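PDB 2DFU: probable 2-hydroxyhepta-2,4-diene-1,7-dioate isomerase from Thermus thermophilus, which probably isomerises 2-hydroxyhepta-2,4-diene-1,7-dioate as a metal-binding member of the fumarylacetoacetate hydrolase family. Local coordinates for residues A[178-182]-A[204-208]. Numbering follows the deposited sequence.
Sequences LNPQD and FSVAE
Gln181 reaches from a turn to the first turn of helix 206-214, where its OE1 takes the backbone N-H of Val206 (N to OE1 2.8 Å) in a nearly straight bond, 174° at the hydrogen. Beyond CB, CG lies anti to the carbonyl carbon, beside the backbone N (chi1 -49°), and the chain bends about CB-CG, which carries the amide across to the helix start. There CD lies 3.7 Å from Ser205 CB. Val206 N approaches tilted 35° from the Gln181 carbonyl plane, and OE1 also receives a bond from a water that in turn accepts from Ala207 N, with Val206 CG2 3.3 Å away from OE1. NE2 passes near Ser205 CA. The helix start is a capping box: Ser205 OG accepts from Glu208 N, and Glu208 OE1 from Ser205 N. Gln181, from the loop between strands 168-175 and 184-189, occupies a different N-H, that of Val206. An alanine here is likely to leave Val206 N without its direct acceptor and the bridging water without one partner. Gln181 sits in a type I turn from Asn179 to Asp182; Asn179 OD1 also accepts from Gln181 N, an Asx turn. Beside it, Pro180 CB packs on Val206 CG2 at 3.6 Å, with Leu134 and Tyr140 also touching the proline.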
ATOM      1  N   LEU A 178      -9.282 -21.102 -13.372  1.00 37.15           N
ATOM      2  CA  LEU A 178     -10.657 -20.637 -13.249  1.00 38.54           C
ATOM      3  C   LEU A 178     -11.049 -19.627 -14.327  1.00 39.49           C
ATOM      4  O   LEU A 178     -10.189 -18.948 -14.887  1.00 41.45           O
ATOM      5  CB  LEU A 178     -10.828 -19.977 -11.882  1.00 38.48           C
ATOM      6  CG  LEU A 178     -12.217 -19.491 -11.476  1.00 40.26           C
ATOM      7  CD1 LEU A 178     -12.957 -20.630 -10.800  1.00 37.85           C
ATOM      8  CD2 LEU A 178     -12.097 -18.305 -10.522  1.00 40.19           C
ATOM      9  N   ASN A 179     -12.345 -19.547 -14.627  1.00 39.00           N
ATOM     10  CA  ASN A 179     -12.886 -18.508 -15.508  1.00 38.40           C
ATOM     11  C   ASN A 179     -13.599 -17.472 -14.670  1.00 35.84           C
ATOM     12  O   ASN A 179     -14.700 -17.667 -14.183  1.00 35.67           O
ATOM     13  CB  ASN A 179     -13.870 -19.117 -16.518  1.00 41.33           C
ATOM     14  CG  ASN A 179     -14.447 -18.039 -17.427  1.00 45.79           C
ATOM     15  OD1 ASN A 179     -14.192 -16.844 -17.273  1.00 44.17           O
ATOM     16  ND2 ASN A 179     -15.254 -18.483 -18.407  1.00 46.41           N
ATOM     17  N   PRO A 180     -12.864 -16.363 -14.462  1.00 34.07           N
ATOM     18  CA  PRO A 180     -13.233 -15.337 -13.490  1.00 33.15           C
ATOM     19  C   PRO A 180     -14.629 -14.771 -13.720  1.00 33.21           C
ATOM     20  O   PRO A 180     -15.298 -14.279 -12.822  1.00 33.95           O
ATOM     21  CB  PRO A 180     -12.194 -14.236 -13.583  1.00 33.36           C
ATOM     22  CG  PRO A 180     -11.418 -14.440 -14.882  1.00 34.01           C
ATOM     23  CD  PRO A 180     -11.625 -16.003 -15.122  1.00 33.29           C
ATOM     24  N   GLN A 181     -15.072 -14.802 -14.974  1.00 33.53           N
ATOM     25  CA  GLN A 181     -16.375 -14.234 -15.303  1.00 34.58           C
ATOM     26  C   GLN A 181     -17.484 -15.277 -15.317  1.00 34.66           C
ATOM     27  O   GLN A 181     -18.594 -14.999 -15.760  1.00 37.50           O
ATOM     28  CB  GLN A 181     -16.321 -13.512 -16.654  1.00 33.93           C
ATOM     29  CG  GLN A 181     -15.147 -12.557 -16.780  1.00 35.34           C
ATOM     30  CD  GLN A 181     -15.017 -11.617 -15.587  1.00 36.05           C
ATOM     31  OE1 GLN A 181     -13.910 -11.253 -15.196  1.00 34.56           O
ATOM     32  NE2 GLN A 181     -16.147 -11.215 -15.015  1.00 35.46           N
ATOM     33  N   ASP A 182     -17.193 -16.476 -14.828  1.00 36.59           N
ATOM     34  CA  ASP A 182     -18.210 -17.519 -14.789  1.00 39.06           C
ATOM     35  C   ASP A 182     -18.234 -18.264 -13.454  1.00 38.04           C
ATOM     36  O   ASP A 182     -18.035 -19.477 -13.407  1.00 39.46           O
ATOM     37  CB  ASP A 182     -18.003 -18.511 -15.940  1.00 42.04           C
ATOM     38  CG  ASP A 182     -19.191 -19.454 -16.122  1.00 47.25           C
ATOM     39  OD1 ASP A 182     -20.347 -19.001 -15.951  1.00 47.81           O
ATOM     40  OD2 ASP A 182     -18.967 -20.643 -16.442  1.00 50.67           O
ATOM     41  N   PHE A 204     -17.236  -4.343 -14.903  1.00 39.56           N
ATOM     42  CA  PHE A 204     -15.889  -4.410 -15.459  1.00 38.33           C
ATOM     43  C   PHE A 204     -15.366  -5.805 -15.175  1.00 38.34           C
ATOM     44  O   PHE A 204     -15.403  -6.269 -14.031  1.00 38.42           O
ATOM     45  CB  PHE A 204     -14.976  -3.386 -14.786  1.00 39.12           C
ATOM     46  CG  PHE A 204     -15.479  -1.981 -14.880  1.00 39.74           C
ATOM     47  CD1 PHE A 204     -15.470  -1.310 -16.096  1.00 38.39           C
ATOM     48  CD2 PHE A 204     -15.993  -1.340 -13.757  1.00 39.59           C
ATOM     49  CE1 PHE A 204     -15.969  -0.019 -16.195  1.00 41.47           C
ATOM     50  CE2 PHE A 204     -16.497  -0.043 -13.843  1.00 40.24           C
ATOM     51  CZ  PHE A 204     -16.486   0.619 -15.065  1.00 40.80           C
ATOM     52  N   SER A 205     -14.895  -6.483 -16.212  1.00 35.57           N
ATOM     53  CA  SER A 205     -14.359  -7.821 -16.041  1.00 35.52           C
ATOM     54  C   SER A 205     -13.022  -7.742 -15.299  1.00 35.03           C
ATOM     55  O   SER A 205     -12.414  -6.671 -15.181  1.00 34.86           O
ATOM     56  CB  SER A 205     -14.137  -8.483 -17.402  1.00 34.41           C
ATOM     57  OG  SER A 205     -13.001  -7.929 -18.053  1.00 35.72           O
ATOM     58  N   VAL A 206     -12.563  -8.882 -14.803  1.00 34.16           N
ATOM     59  CA  VAL A 206     -11.289  -8.937 -14.102  1.00 33.86           C
ATOM     60  C   VAL A 206     -10.180  -8.479 -15.045  1.00 34.64           C
ATOM     61  O   VAL A 206      -9.306  -7.703 -14.663  1.00 34.61           O
ATOM     62  CB  VAL A 206     -10.994 -10.371 -13.615  1.00 32.46           C
ATOM     63  CG1 VAL A 206      -9.575 -10.461 -13.062  1.00 28.68           C
ATOM     64  CG2 VAL A 206     -12.016 -10.766 -12.559  1.00 29.41           C
ATOM     65  N   ALA A 207     -10.228  -8.957 -16.283  1.00 35.83           N
ATOM     66  CA  ALA A 207      -9.225  -8.593 -17.275  1.00 35.62           C
ATOM     67  C   ALA A 207      -9.198  -7.086 -17.521  1.00 35.91           C
ATOM     68  O   ALA A 207      -8.129  -6.497 -17.680  1.00 35.13           O
ATOM     69  CB  ALA A 207      -9.491  -9.337 -18.576  1.00 36.77           C
ATOM     70  N   GLU A 208     -10.373  -6.464 -17.543  1.00 36.33           N
ATOM     71  CA  GLU A 208     -10.474  -5.024 -17.769  1.00 37.53           C
ATOM     72  C   GLU A 208      -9.962  -4.235 -16.566  1.00 37.23           C
ATOM     73  O   GLU A 208      -9.340  -3.182 -16.716  1.00 36.90           O
ATOM     74  CB  GLU A 208     -11.926  -4.633 -18.061  1.00 39.76           C
ATOM     75  CG  GLU A 208     -12.503  -5.311 -19.299  1.00 43.95           C
ATOM     76  CD  GLU A 208     -13.943  -4.916 -19.583  1.00 46.48           C
ATOM     77  OE1 GLU A 208     -14.787  -4.986 -18.664  1.00 45.40           O
ATOM     78  OE2 GLU A 208     -14.233  -4.546 -20.739  1.00 50.84           O
TER
HETATM   79  O   HOH W   1     -11.736 -11.162 -16.803  1.00 32.17           O